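Local coordinates for putative isomerase YbhH (Escherichia coli, PDB 6OTV), which is of unknown precise function but is probably an isomerase with a fold like that of diaminopimelate epimerase, at residues M1-C6 with L19-P25; I34-I38 with E346-P350; S41-E46 with V80-R86; N95-G99 with I336-R340. All coordinates share one frame; numbering follows the deposited sequence.

Contact 1: residues M1-C6 with L19-P25; sequences MKKIPC and LLAEHLP. With EDO (1,2-ethanediol), chain L.
Where the beta hairpin of strands 3-11 and 14-20 opens out, Pro5 and Ile4 of its first strand meet His23, which lies in the short 3-10 segment after the second. The pyrrolidine ring of Pro5 sits over one face of the imidazole in a CH-pi contact, with Pro5 CG 4.0 Å from the centroid of the His23 ring and displaced toward its rim. At the edge of the same ring, in its plane, a water oxygen lies 2.9 Å from His23 ND1. That water donates to Pro5 O, and its oxygen accepts from Leu20 N at 3.0 Å, bridging the strands as they part; it probably steadies the rotation of the imidazole. Ile4 turns its longer branch toward the loop: with CG1 opposite the backbone N (chi1 -180°) and the chain extended, Ile4 CD1 comes within 3.4 Å of His23 O. The same methyl packs on the side chain of Leu24, Ile4 CD1 lying 3.8 Å from Leu24 CD2. Met1 CE approaches His23 O too, at 3.6 Å. Farther into the hairpin, Leu19 CD2 lies 3.8 Å from Cys6 SG and also presses on the carbonyl of Pro5. Helix 28-39 adds apolar cover, Ile34 touching Met1 and Pro25, and Leu35 and Ile38 touching Leu19. Such a water between strands that splay apart, with apolar side chains beside it, marks the open end of this antiparallel hairpin.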
loop_
_atom_site.group_PDB
_atom_site.type_symbol
_atom_site.label_atom_id
_atom_site.label_comp_id
_atom_site.label_asym_id
_atom_site.label_seq_id
_atom_site.Cartn_x
_atom_site.Cartn_y
_atom_site.Cartn_z
ATOM N N MET A 1 29.652 -18.391 -13.225
ATOM C CA MET A 1 28.906 -17.596 -14.196
ATOM C C MET A 1 29.856 -16.748 -15.040
ATOM O O MET A 1 30.738 -16.072 -14.508
ATOM C CB MET A 1 27.876 -16.706 -13.490
ATOM C CG MET A 1 26.954 -15.942 -14.436
ATOM S SD MET A 1 25.635 -15.026 -13.601
ATOM C CE MET A 1 24.716 -16.356 -12.823
ATOM N N LYS A 2 29.675 -16.789 -16.362
ATOM C CA LYS A 2 30.534 -16.056 -17.278
ATOM C C LYS A 2 29.829 -14.951 -18.049
ATOM O O LYS A 2 30.514 -14.085 -18.604
ATOM C CB LYS A 2 31.194 -17.017 -18.280
ATOM C CG LYS A 2 32.354 -17.791 -17.681
ATOM C CD LYS A 2 33.418 -16.833 -17.154
ATOM C CE LYS A 2 34.484 -17.560 -16.349
ATOM N NZ LYS A 2 33.952 -18.098 -15.067
ATOM N N LYS A 3 28.499 -14.947 -18.095
ATOM C CA LYS A 3 27.755 -13.887 -18.754
ATOM C C LYS A 3 26.380 -13.779 -18.110
ATOM O O LYS A 3 25.873 -14.738 -17.520
ATOM C CB LYS A 3 27.623 -14.136 -20.260
ATOM C CG LYS A 3 26.827 -15.379 -20.609
ATOM C CD LYS A 3 26.623 -15.495 -22.106
ATOM C CE LYS A 3 25.766 -16.697 -22.458
ATOM N NZ LYS A 3 25.576 -16.813 -23.929
ATOM N N ILE A 4 25.779 -12.599 -18.238
ATOM C CA ILE A 4 24.482 -12.317 -17.627
ATOM C C ILE A 4 23.777 -11.216 -18.414
ATOM O O ILE A 4 24.418 -10.236 -18.820
ATOM C CB ILE A 4 24.646 -11.934 -16.146
ATOM C CG1 ILE A 4 23.290 -11.641 -15.502
ATOM C CG2 ILE A 4 25.576 -10.733 -15.992
ATOM C CD1 ILE A 4 23.382 -11.340 -14.021
ATOM N N PRO A 5 22.476 -11.347 -18.683
ATOM C CA PRO A 5 21.735 -10.237 -19.296
ATOM C C PRO A 5 21.758 -9.007 -18.401
ATOM O O PRO A 5 21.664 -9.105 -17.174
ATOM C CB PRO A 5 20.314 -10.795 -19.447
ATOM C CG PRO A 5 20.492 -12.277 -19.461
ATOM C CD PRO A 5 21.649 -12.558 -18.548
ATOM N N CYS A 6 21.880 -7.839 -19.025
ATOM C CA CYS A 6 22.036 -6.607 -18.268
ATOM C C CYS A 6 21.513 -5.429 -19.079
ATOM O O CYS A 6 21.539 -5.440 -20.312
ATOM C CB CYS A 6 23.502 -6.391 -17.885
ATOM S SG CYS A 6 23.831 -4.895 -16.935
ATOM N N LEU A 19 19.135 -5.297 -13.338
ATOM C CA LEU A 19 19.180 -6.743 -13.480
ATOM C C LEU A 19 17.891 -7.354 -12.955
ATOM O O LEU A 19 17.264 -6.825 -12.033
ATOM C CB LEU A 19 20.372 -7.338 -12.715
ATOM C CG LEU A 19 21.754 -6.768 -13.046
ATOM C CD1 LEU A 19 22.786 -7.229 -12.028
ATOM C CD2 LEU A 19 22.168 -7.172 -14.454
ATOM N N LEU A 20 17.500 -8.473 -13.555
ATOM C CA LEU A 20 16.413 -9.289 -13.035
ATOM C C LEU A 20 16.965 -10.264 -12.007
ATOM O O LEU A 20 18.003 -10.894 -12.228
ATOM C CB LEU A 20 15.719 -10.058 -14.160
ATOM C CG LEU A 20 14.938 -9.238 -15.184
ATOM C CD1 LEU A 20 14.529 -10.120 -16.351
ATOM C CD2 LEU A 20 13.716 -8.611 -14.536
ATOM N N ALA A 21 16.263 -10.389 -10.879
ATOM C CA ALA A 21 16.718 -11.280 -9.817
ATOM C C ALA A 21 16.795 -12.732 -10.270
ATOM O O ALA A 21 17.548 -13.512 -9.676
ATOM C CB ALA A 21 15.802 -11.152 -8.598
ATOM N N GLU A 22 16.039 -13.109 -11.308
ATOM C CA GLU A 22 16.131 -14.458 -11.861
ATOM C C GLU A 22 17.563 -14.814 -12.236
ATOM O O GLU A 22 17.985 -15.965 -12.081
ATOM C CB GLU A 22 15.245 -14.587 -13.100
ATOM C CG GLU A 22 13.781 -14.813 -12.848
ATOM C CD GLU A 22 12.987 -14.782 -14.140
ATOM O OE1 GLU A 22 13.568 -14.398 -15.179
ATOM O OE2 GLU A 22 11.789 -15.140 -14.119
ATOM N N HIS A 23 18.316 -13.845 -12.746
ATOM C CA HIS A 23 19.613 -14.098 -13.353
ATOM C C HIS A 23 20.759 -14.063 -12.353
ATOM O O HIS A 23 21.923 -14.094 -12.763
ATOM C CB HIS A 23 19.857 -13.088 -14.475
ATOM C CG HIS A 23 18.832 -13.152 -15.564
ATOM N ND1 HIS A 23 18.441 -12.045 -16.287
ATOM C CD2 HIS A 23 18.116 -14.193 -16.053
ATOM C CE1 HIS A 23 17.528 -12.402 -17.174
ATOM N NE2 HIS A 23 17.314 -13.700 -17.053
ATOM N N LEU A 24 20.460 -14.013 -11.059
ATOM C CA LEU A 24 21.474 -13.954 -10.021
ATOM C C LEU A 24 21.304 -15.117 -9.050
ATOM O O LEU A 24 20.182 -15.581 -8.823
ATOM C CB LEU A 24 21.397 -12.626 -9.254
ATOM C CG LEU A 24 21.850 -11.383 -10.025
ATOM C CD1 LEU A 24 21.460 -10.111 -9.289
ATOM C CD2 LEU A 24 23.354 -11.426 -10.252
ATOM N N PRO A 25 22.395 -15.611 -8.472
ATOM C CA PRO A 25 22.287 -16.705 -7.505
ATOM C C PRO A 25 21.735 -16.213 -6.176
ATOM O O PRO A 25 21.816 -15.033 -5.830
ATOM C CB PRO A 25 23.732 -17.189 -7.358
ATOM C CG PRO A 25 24.541 -15.965 -7.615
ATOM C CD PRO A 25 23.794 -15.206 -8.685
HETATM C C1 EDO L . 11.080 -11.930 -12.315
HETATM O O1 EDO L . 10.459 -11.588 -11.070
HETATM C C2 EDO L . 12.533 -11.467 -12.316
HETATM O O2 EDO L . 13.238 -12.075 -11.227
HETATM O O HOH W 1 19.222 -9.329 -15.811
#

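Contact 2: residues I34-I38 with E346-P350; sequences ILMAI and EVYLP
Leu349 carries this contact, setting its two methyls on different parts of one helical face. Leu349 CD2 touches both Ala37 CB and Ile38 CG1, each at 3.8 Å, while Leu349 CD1 reaches back along the helix to Ile34 CG2 at 4.2 Å. The leucine is turned with CG beside its backbone N (chi1 -46°), which brings the forked end nearer the helix than its CB direction alone would suggest. The ring of Pro350 adds an edge to the patch, Pro350 CD lying 4.0 Å from Ala37 CB. Two residues before Leu349, Val347 points toward the helix and sets CG1 4.2 Å from Ile38 CG2. The contact thus lays the C-terminal tail, strand 346-348 and the two residues after it, against helix 28-39, using apolar side chains throughout. Ile34 and Ile38 stand one turn apart, a spacing that Leu349 spans; Ile38 N donates to Ile34 O at 2.9 Å within the helix. On the other side of the contact, the tail is held by backbone bonds of Val347 with Ile4, in the antiparallel pair of strands 346-348 and 3-11, and of Leu349 with Lys2 just beyond it. Ile34 also packs on Leu24.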
loop_
_atom_site.group_PDB
_atom_site.type_symbol
_atom_site.label_atom_id
_atom_site.label_comp_id
_atom_site.label_asym_id
_atom_site.label_seq_id
_atom_site.Cartn_x
_atom_site.Cartn_y
_atom_site.Cartn_z
ATOM N N ILE A 34 29.426 -11.357 -8.477
ATOM C CA ILE A 34 28.948 -11.063 -9.822
ATOM C C ILE A 34 28.749 -9.564 -10.002
ATOM O O ILE A 34 29.122 -8.996 -11.036
ATOM C CB ILE A 34 27.658 -11.854 -10.104
ATOM C CG1 ILE A 34 27.976 -13.349 -10.179
ATOM C CG2 ILE A 34 26.986 -11.367 -11.381
ATOM C CD1 ILE A 34 26.763 -14.229 -10.276
ATOM N N LEU A 35 28.178 -8.896 -8.995
ATOM C CA LEU A 35 27.955 -7.458 -9.097
ATOM C C LEU A 35 29.271 -6.704 -9.235
ATOM O O LEU A 35 29.365 -5.744 -10.009
ATOM C CB LEU A 35 27.172 -6.959 -7.882
ATOM C CG LEU A 35 25.787 -7.572 -7.666
ATOM C CD1 LEU A 35 25.045 -6.850 -6.547
ATOM C CD2 LEU A 35 24.981 -7.544 -8.954
ATOM N N MET A 36 30.299 -7.123 -8.492
ATOM C CA MET A 36 31.610 -6.497 -8.629
ATOM C C MET A 36 32.172 -6.710 -10.026
ATOM O O MET A 36 32.740 -5.787 -10.624
ATOM C CB MET A 36 32.575 -7.047 -7.577
ATOM C CG MET A 36 32.153 -6.804 -6.136
ATOM S SD MET A 36 33.253 -7.642 -4.973
ATOM C CE MET A 36 32.281 -7.598 -3.472
ATOM N N ALA A 37 32.017 -7.923 -10.567
ATOM C CA ALA A 37 32.537 -8.215 -11.899
ATOM C C ALA A 37 31.787 -7.447 -12.980
ATOM O O ALA A 37 32.369 -7.123 -14.021
ATOM C CB ALA A 37 32.469 -9.716 -12.174
ATOM N N ILE A 38 30.503 -7.155 -12.762
ATOM C CA ILE A 38 29.756 -6.378 -13.746
ATOM C C ILE A 38 30.282 -4.951 -13.806
ATOM O O ILE A 38 30.478 -4.391 -14.892
ATOM C CB ILE A 38 28.248 -6.414 -13.435
ATOM C CG1 ILE A 38 27.692 -7.827 -13.616
ATOM C CG2 ILE A 38 27.493 -5.447 -14.334
ATOM C CD1 ILE A 38 26.212 -7.938 -13.301
ATOM N N GLU A 346 24.162 -8.114 -23.189
ATOM C CA GLU A 346 24.812 -9.140 -22.386
ATOM C C GLU A 346 26.129 -8.604 -21.843
ATOM O O GLU A 346 26.916 -8.013 -22.590
ATOM C CB GLU A 346 25.055 -10.403 -23.221
ATOM C CG GLU A 346 25.325 -11.657 -22.409
ATOM C CD GLU A 346 24.057 -12.294 -21.874
ATOM O OE1 GLU A 346 22.954 -11.864 -22.272
ATOM O OE2 GLU A 346 24.166 -13.235 -21.059
ATOM N N VAL A 347 26.368 -8.810 -20.550
ATOM C CA VAL A 347 27.623 -8.436 -19.907
ATOM C C VAL A 347 28.398 -9.709 -19.599
ATOM O O VAL A 347 27.826 -10.692 -19.119
ATOM C CB VAL A 347 27.389 -7.604 -18.630
ATOM C CG1 VAL A 347 28.678 -7.481 -17.820
ATOM C CG2 VAL A 347 26.869 -6.224 -18.992
ATOM N N TYR A 348 29.697 -9.689 -19.884
ATOM C CA TYR A 348 30.563 -10.848 -19.720
ATOM C C TYR A 348 31.474 -10.651 -18.518
ATOM O O TYR A 348 32.009 -9.558 -18.302
ATOM C CB TYR A 348 31.388 -11.092 -20.987
ATOM C CG TYR A 348 30.520 -11.327 -22.205
ATOM C CD1 TYR A 348 30.170 -12.614 -22.594
ATOM C CD2 TYR A 348 30.026 -10.258 -22.950
ATOM C CE1 TYR A 348 29.366 -12.834 -23.697
ATOM C CE2 TYR A 348 29.220 -10.471 -24.055
ATOM C CZ TYR A 348 28.892 -11.761 -24.422
ATOM O OH TYR A 348 28.089 -11.980 -25.521
ATOM N N LEU A 349 31.641 -11.715 -17.735
ATOM C CA LEU A 349 32.393 -11.688 -16.489
ATOM C C LEU A 349 33.767 -12.320 -16.673
ATOM O O LEU A 349 33.883 -13.383 -17.293
ATOM C CB LEU A 349 31.630 -12.435 -15.394
ATOM C CG LEU A 349 30.142 -12.082 -15.317
ATOM C CD1 LEU A 349 29.411 -12.993 -14.340
ATOM C CD2 LEU A 349 29.955 -10.613 -14.944
ATOM N N PRO A 350 34.831 -11.694 -16.145
ATOM C CA PRO A 350 36.201 -12.209 -16.284
ATOM C C PRO A 350 36.419 -13.533 -15.557
ATOM O O PRO A 350 35.607 -13.872 -14.696
ATOM C CB PRO A 350 37.062 -11.101 -15.663
ATOM C CG PRO A 350 36.141 -10.345 -14.772
ATOM C CD PRO A 350 34.789 -10.415 -15.413
#

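Contact 3: residues S41-E46 with V80-R86; sequences SGNDLE and VIVHEQR. With PO4 (phosphate ion), chain J; ACT (acetate ion), chain G.
Ser41 lays its CB on Val80, 3.6 Å from Val80 CG1, and turns its hydroxyl to the next carbonyl. With OG opposite the backbone N (chi1 177°), Ser41 OG donates to Ile81 O at 2.6 Å, from a position tilted out of the carbonyl plane. The following amide continues the seam: Gly42 N donates to Val82 O at 2.9 Å. Beyond it, Asn43 to Glu46 form a type I beta turn, begun by an Asx turn in which Asn43 OD1 accepts from Leu45 N. Val82 pushes a branch into this turn, its CG1 3.4 Å from Asn43 O, while Val82 CG2 lies 3.8 Å from Glu46 OE2. That carboxylate is itself held by Ser58 and by Gly53 N. Asp44 OD1 meets His83 ND1 at the imidazole edge, carboxylate and ring planes 83° apart, but both residues have two conformers and the very short separation is doubtful. A phosphate, probably from the crystallisation liquor, accepts from Val82 N at 3.0 Å through its O3 and from His83 N at 2.9 Å through its O1. Because Ser41 and Gly42 donate to the carbonyls of these same two peptide groups, they would polarise the N-H groups facing the phosphate and probably strengthen their hold on an anion.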
loop_
_atom_site.group_PDB
_atom_site.type_symbol
_atom_site.label_atom_id
_atom_site.label_comp_id
_atom_site.label_asym_id
_atom_site.label_seq_id
_atom_site.Cartn_x
_atom_site.Cartn_y
_atom_site.Cartn_z
ATOM N N SER A 41 34.591 -3.437 -10.138
ATOM C CA SER A 41 35.019 -2.995 -8.818
ATOM C C SER A 41 36.480 -3.350 -8.568
ATOM O O SER A 41 36.949 -4.429 -8.939
ATOM C CB SER A 41 34.136 -3.634 -7.745
ATOM O OG SER A 41 34.562 -3.272 -6.445
ATOM N N GLY A 42 37.201 -2.427 -7.931
ATOM C CA GLY A 42 38.591 -2.626 -7.571
ATOM C C GLY A 42 39.576 -1.788 -8.355
ATOM O O GLY A 42 40.774 -1.837 -8.057
ATOM N N ASN A 43 39.122 -1.033 -9.348
ATOM C CA ASN A 43 39.979 -0.170 -10.147
ATOM C C ASN A 43 39.394 1.234 -10.130
ATOM O O ASN A 43 38.175 1.402 -10.226
ATOM C CB ASN A 43 40.100 -0.698 -11.584
ATOM C CG ASN A 43 40.888 0.229 -12.485
ATOM O OD1 ASN A 43 40.318 1.080 -13.167
ATOM N ND2 ASN A 43 42.209 0.063 -12.500
ATOM N N ASP A 44 40.274 2.235 -9.998
ATOM C CA ASP A 44 39.824 3.619 -9.861
ATOM C C ASP A 44 38.928 4.042 -11.017
ATOM O O ASP A 44 38.001 4.838 -10.824
ATOM C CB ASP A 44 41.026 4.561 -9.756
ATOM C CG ASP A 44 41.747 4.449 -8.423
ATOM O OD1 ASP A 44 41.295 3.670 -7.559
ATOM O OD2 ASP A 44 42.771 5.145 -8.243
ATOM N N LEU A 45 39.181 3.528 -12.216
ATOM C CA LEU A 45 38.362 3.838 -13.379
ATOM C C LEU A 45 37.349 2.744 -13.684
ATOM O O LEU A 45 36.534 2.913 -14.598
ATOM C CB LEU A 45 39.248 4.078 -14.606
ATOM C CG LEU A 45 40.229 5.247 -14.500
ATOM C CD1 LEU A 45 41.041 5.384 -15.778
ATOM C CD2 LEU A 45 39.495 6.544 -14.185
ATOM N N GLU A 46 37.365 1.648 -12.923
ATOM C CA GLU A 46 36.591 0.445 -13.234
ATOM C C GLU A 46 36.826 0.032 -14.685
ATOM O O GLU A 46 35.899 -0.173 -15.473
ATOM C CB GLU A 46 35.108 0.652 -12.918
ATOM C CG GLU A 46 34.858 0.773 -11.414
ATOM C CD GLU A 46 33.414 1.059 -11.046
ATOM O OE1 GLU A 46 32.791 1.944 -11.672
ATOM O OE2 GLU A 46 32.904 0.400 -10.114
ATOM N N VAL A 80 28.210 -0.622 -5.556
ATOM C CA VAL A 80 29.421 -1.370 -5.872
ATOM C C VAL A 80 30.595 -0.419 -5.694
ATOM O O VAL A 80 30.759 0.531 -6.468
ATOM C CB VAL A 80 29.376 -1.963 -7.286
ATOM C CG1 VAL A 80 30.651 -2.734 -7.582
ATOM C CG2 VAL A 80 28.163 -2.872 -7.435
ATOM N N ILE A 81 31.401 -0.668 -4.660
ATOM C CA ILE A 81 32.499 0.228 -4.333
ATOM C C ILE A 81 33.515 0.237 -5.473
ATOM O O ILE A 81 33.735 -0.775 -6.153
ATOM C CB ILE A 81 33.143 -0.192 -3.001
ATOM C CG1 ILE A 81 32.065 -0.327 -1.924
ATOM C CG2 ILE A 81 34.186 0.815 -2.559
ATOM C CD1 ILE A 81 31.266 0.954 -1.700
ATOM N N VAL A 82 34.127 1.398 -5.696
ATOM C CA VAL A 82 35.037 1.575 -6.824
ATOM C C VAL A 82 36.464 1.167 -6.474
ATOM O O VAL A 82 37.062 0.326 -7.153
ATOM C CB VAL A 82 35.002 3.035 -7.323
ATOM C CG1 VAL A 82 36.075 3.252 -8.383
ATOM C CG2 VAL A 82 33.625 3.382 -7.870
ATOM N N HIS A 83 37.029 1.739 -5.411
ATOM C CA HIS A 83 38.447 1.556 -5.119
ATOM C C HIS A 83 38.754 0.262 -4.373
ATOM O O HIS A 83 39.932 -0.037 -4.155
ATOM C CB HIS A 83 38.972 2.761 -4.332
ATOM C CG HIS A 83 38.810 4.063 -5.056
ATOM N ND1 HIS A 83 39.539 4.386 -6.181
ATOM C CD2 HIS A 83 37.992 5.118 -4.824
ATOM C CE1 HIS A 83 39.181 5.584 -6.608
ATOM N NE2 HIS A 83 38.244 6.050 -5.802
ATOM N N GLU A 84 37.741 -0.509 -3.985
ATOM C CA GLU A 84 37.958 -1.837 -3.428
ATOM C C GLU A 84 36.760 -2.719 -3.751
ATOM O O GLU A 84 35.652 -2.236 -3.997
ATOM C CB GLU A 84 38.202 -1.796 -1.915
ATOM C CG GLU A 84 37.122 -1.096 -1.117
ATOM C CD GLU A 84 37.468 -1.012 0.355
ATOM O OE1 GLU A 84 36.632 -1.413 1.192
ATOM O OE2 GLU A 84 38.587 -0.554 0.673
ATOM N N GLN A 85 37.003 -4.029 -3.749
ATOM C CA GLN A 85 35.991 -5.017 -4.121
ATOM C C GLN A 85 35.052 -5.223 -2.940
ATOM O O GLN A 85 35.243 -6.105 -2.103
ATOM C CB GLN A 85 36.651 -6.320 -4.557
ATOM C CG GLN A 85 37.487 -6.185 -5.829
ATOM C CD GLN A 85 38.074 -7.505 -6.291
ATOM O OE1 GLN A 85 38.909 -8.099 -5.610
ATOM N NE2 GLN A 85 37.633 -7.974 -7.452
ATOM N N ARG A 86 34.014 -4.391 -2.879
ATOM C CA ARG A 86 33.033 -4.452 -1.808
ATOM C C ARG A 86 31.675 -4.067 -2.373
ATOM O O ARG A 86 31.583 -3.314 -3.346
ATOM C CB ARG A 86 33.417 -3.528 -0.641
ATOM C CG ARG A 86 32.691 -3.833 0.664
ATOM C CD ARG A 86 33.180 -2.962 1.821
ATOM N NE ARG A 86 32.546 -1.645 1.842
ATOM C CZ ARG A 86 33.165 -0.511 1.527
ATOM N NH1 ARG A 86 34.440 -0.530 1.170
ATOM N NH2 ARG A 86 32.509 0.642 1.574
HETATM P P PO4 J . 34.259 4.507 -3.686
HETATM O O1 PO4 J . 35.496 3.726 -4.054
HETATM O O2 PO4 J . 34.353 5.898 -4.268
HETATM O O3 PO4 J . 33.040 3.807 -4.238
HETATM O O4 PO4 J . 34.155 4.584 -2.180
HETATM C C ACT G . 43.911 2.296 -15.145
HETATM O O ACT G . 44.998 1.956 -14.608
HETATM O OXT ACT G . 42.798 2.517 -14.599
HETATM C CH3 ACT G . 43.972 2.467 -16.692
#

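Contact 4: residues N95-G99 with I336-R340; sequences NMLSG and IRTTR. With EDO (1,2-ethanediol), chain E; PO4 (phosphate ion), chain I; EDO (1,2-ethanediol), chain N.
Asn95 and Arg337 meet through a single charged-to-neutral hydrogen bond, Arg337 NH1 to Asn95 OD1 at 2.9 Å. The acceptor lies in the guanidinium plane, at its edge, while the amide plane is turned 63° from it. The arginine reaches this place by folding: bends at chi2 (-88°) and chi3 curl the chain so that NE returns to the carbonyl of the preceding residue, Arg337 NE to Ile336 O at 3.0 Å and nearly straight. Two bonds thus fix the rotation of the guanidinium. The Asn95 amide is gripped at both ends, since OD1 also accepts from Thr13 N and Asn95 ND2 gives an almost linear bond of 2.7 Å to phosphate O2. This phosphate, probably from the crystallisation liquor, is also bound by Gly94 N and Ile279 N, where helices 94-106 and 279-290 begin. In the diaminopimelate epimerase fold such helix starts face the cleft between the two domains, so the site is consistent with an anion-binding pocket. The axes of helical segment 95-99, part of helix 94-106, and strand segment 336-340, part of strand 332-344, approach to 7.4 Å and cross at -60°. Within this crossing Ser98 OG rests 3.2 Å from Arg337 CB and donates to Asn95 O at 2.7 Å, approaching from the same face of that carbonyl as Ser98 N. Thr339 sets CG2 3.6 Å from Ser98 O, and its OG1 is hydrogen-bonded to Arg10 O.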
loop_
_atom_site.group_PDB
_atom_site.type_symbol
_atom_site.label_atom_id
_atom_site.label_comp_id
_atom_site.label_asym_id
_atom_site.label_seq_id
_atom_site.Cartn_x
_atom_site.Cartn_y
_atom_site.Cartn_z
ATOM N N ASN A 95 17.598 7.969 -6.920
ATOM C CA ASN A 95 17.844 8.256 -8.326
ATOM C C ASN A 95 17.775 6.992 -9.173
ATOM O O ASN A 95 17.144 6.989 -10.235
ATOM C CB ASN A 95 19.189 8.959 -8.481
ATOM C CG ASN A 95 19.120 10.408 -8.070
ATOM O OD1 ASN A 95 18.739 11.269 -8.863
ATOM N ND2 ASN A 95 19.461 10.686 -6.817
ATOM N N MET A 96 18.408 5.905 -8.722
ATOM C CA MET A 96 18.254 4.635 -9.427
ATOM C C MET A 96 16.804 4.174 -9.410
ATOM O O MET A 96 16.351 3.506 -10.347
ATOM C CB MET A 96 19.165 3.569 -8.815
ATOM C CG MET A 96 20.643 3.810 -9.065
ATOM S SD MET A 96 21.117 3.540 -10.786
ATOM C CE MET A 96 21.198 1.751 -10.844
ATOM N N LEU A 97 16.062 4.535 -8.362
ATOM C CA LEU A 97 14.634 4.243 -8.309
ATOM C C LEU A 97 13.904 4.790 -9.530
ATOM O O LEU A 97 12.897 4.214 -9.959
ATOM C CB LEU A 97 14.048 4.825 -7.022
ATOM C CG LEU A 97 12.570 4.631 -6.699
ATOM C CD1 LEU A 97 12.230 3.156 -6.570
ATOM C CD2 LEU A 97 12.237 5.377 -5.421
ATOM N N SER A 98 14.412 5.882 -10.116
ATOM C CA SER A 98 13.756 6.496 -11.267
ATOM C C SER A 98 13.652 5.541 -12.446
ATOM O O SER A 98 12.745 5.680 -13.273
ATOM C CB SER A 98 14.505 7.759 -11.696
ATOM O OG SER A 98 14.922 8.508 -10.571
ATOM N N GLY A 99 14.571 4.581 -12.556
ATOM C CA GLY A 99 14.541 3.654 -13.670
ATOM C C GLY A 99 13.770 2.373 -13.444
ATOM O O GLY A 99 13.526 1.633 -14.402
ATOM N N ILE A 336 10.028 14.663 -8.946
ATOM C CA ILE A 336 10.155 14.402 -10.374
ATOM C C ILE A 336 11.611 14.076 -10.678
ATOM O O ILE A 336 12.521 14.788 -10.237
ATOM C CB ILE A 336 9.676 15.600 -11.212
ATOM C CG1 ILE A 336 8.226 15.963 -10.870
ATOM C CG2 ILE A 336 9.817 15.296 -12.703
ATOM C CD1 ILE A 336 7.210 14.934 -11.315
ATOM N N ARG A 337 11.832 12.998 -11.420
ATOM C CA ARG A 337 13.147 12.655 -11.939
ATOM C C ARG A 337 13.019 12.386 -13.431
ATOM O O ARG A 337 11.939 12.508 -14.017
ATOM C CB ARG A 337 13.738 11.433 -11.220
ATOM C CG ARG A 337 13.876 11.566 -9.709
ATOM C CD ARG A 337 15.201 12.200 -9.317
ATOM N NE ARG A 337 15.221 13.632 -9.587
ATOM C CZ ARG A 337 16.306 14.391 -9.495
ATOM N NH1 ARG A 337 17.467 13.853 -9.142
ATOM N NH2 ARG A 337 16.230 15.688 -9.760
ATOM N N THR A 338 14.135 12.028 -14.054
ATOM C CA THR A 338 14.133 11.516 -15.415
ATOM C C THR A 338 15.007 10.274 -15.460
ATOM O O THR A 338 15.870 10.065 -14.603
ATOM C CB THR A 338 14.641 12.545 -16.438
ATOM O OG1 THR A 338 16.053 12.730 -16.267
ATOM C CG2 THR A 338 13.925 13.886 -16.274
ATOM N N THR A 339 14.774 9.447 -16.474
ATOM C CA THR A 339 15.557 8.236 -16.651
ATOM C C THR A 339 15.728 7.988 -18.143
ATOM O O THR A 339 15.018 8.564 -18.972
ATOM C CB THR A 339 14.896 7.031 -15.958
ATOM O OG1 THR A 339 15.782 5.905 -15.993
ATOM C CG2 THR A 339 13.590 6.662 -16.645
ATOM N N ARG A 340 16.692 7.135 -18.482
ATOM C CA ARG A 340 16.914 6.787 -19.878
ATOM C C ARG A 340 17.597 5.431 -19.953
ATOM O O ARG A 340 18.531 5.155 -19.196
ATOM C CB ARG A 340 17.761 7.847 -20.593
ATOM C CG ARG A 340 17.700 7.760 -22.109
ATOM C CD ARG A 340 18.560 8.829 -22.762
ATOM N NE ARG A 340 19.982 8.512 -22.685
ATOM C CZ ARG A 340 20.619 7.726 -23.550
ATOM N NH1 ARG A 340 19.957 7.167 -24.556
ATOM N NH2 ARG A 340 21.918 7.494 -23.404
HETATM C C1 EDO E . 16.795 14.934 -18.652
HETATM O O1 EDO E . 16.913 14.766 -17.236
HETATM C C2 EDO E . 18.058 14.389 -19.304
HETATM O O2 EDO E . 18.136 14.738 -20.689
HETATM P P PO4 I . 20.054 9.421 -3.690
HETATM O O1 PO4 I . 21.329 9.249 -2.894
HETATM O O2 PO4 I . 20.212 8.784 -5.049
HETATM O O3 PO4 I . 18.902 8.780 -2.946
HETATM O O4 PO4 I . 19.771 10.892 -3.880
HETATM C C1 EDO N . 15.923 6.736 -26.085
HETATM O O1 EDO N . 16.951 7.523 -25.476
HETATM C C2 EDO N . 16.017 5.301 -25.578
HETATM O O2 EDO N . 16.239 5.304 -24.161
#

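In the fold
Contacts 1, 2 and 3 lie on the same side of the chain's centre, and contact 4 lies nearest that centre. Contacts 1 and 2, with centres about 9 Å apart, touch directly: strand 346-348 pairs with strand 3-11, so both chain ends meet beside helix 28-39. Contacts 2 and 3 have centres about 13 Å apart; contact 3 follows the end of that helix, joined through Met36. The centre of contact 4 stands about 22 to 24 Å from those of the others, on strand 332-344, which neighbours strand 3-11. Along the chain contact 1 closes first; contacts 3 and 4, in series, are nested inside the loop closed by contact 2, which ties the C-terminal tail to the N-terminal region.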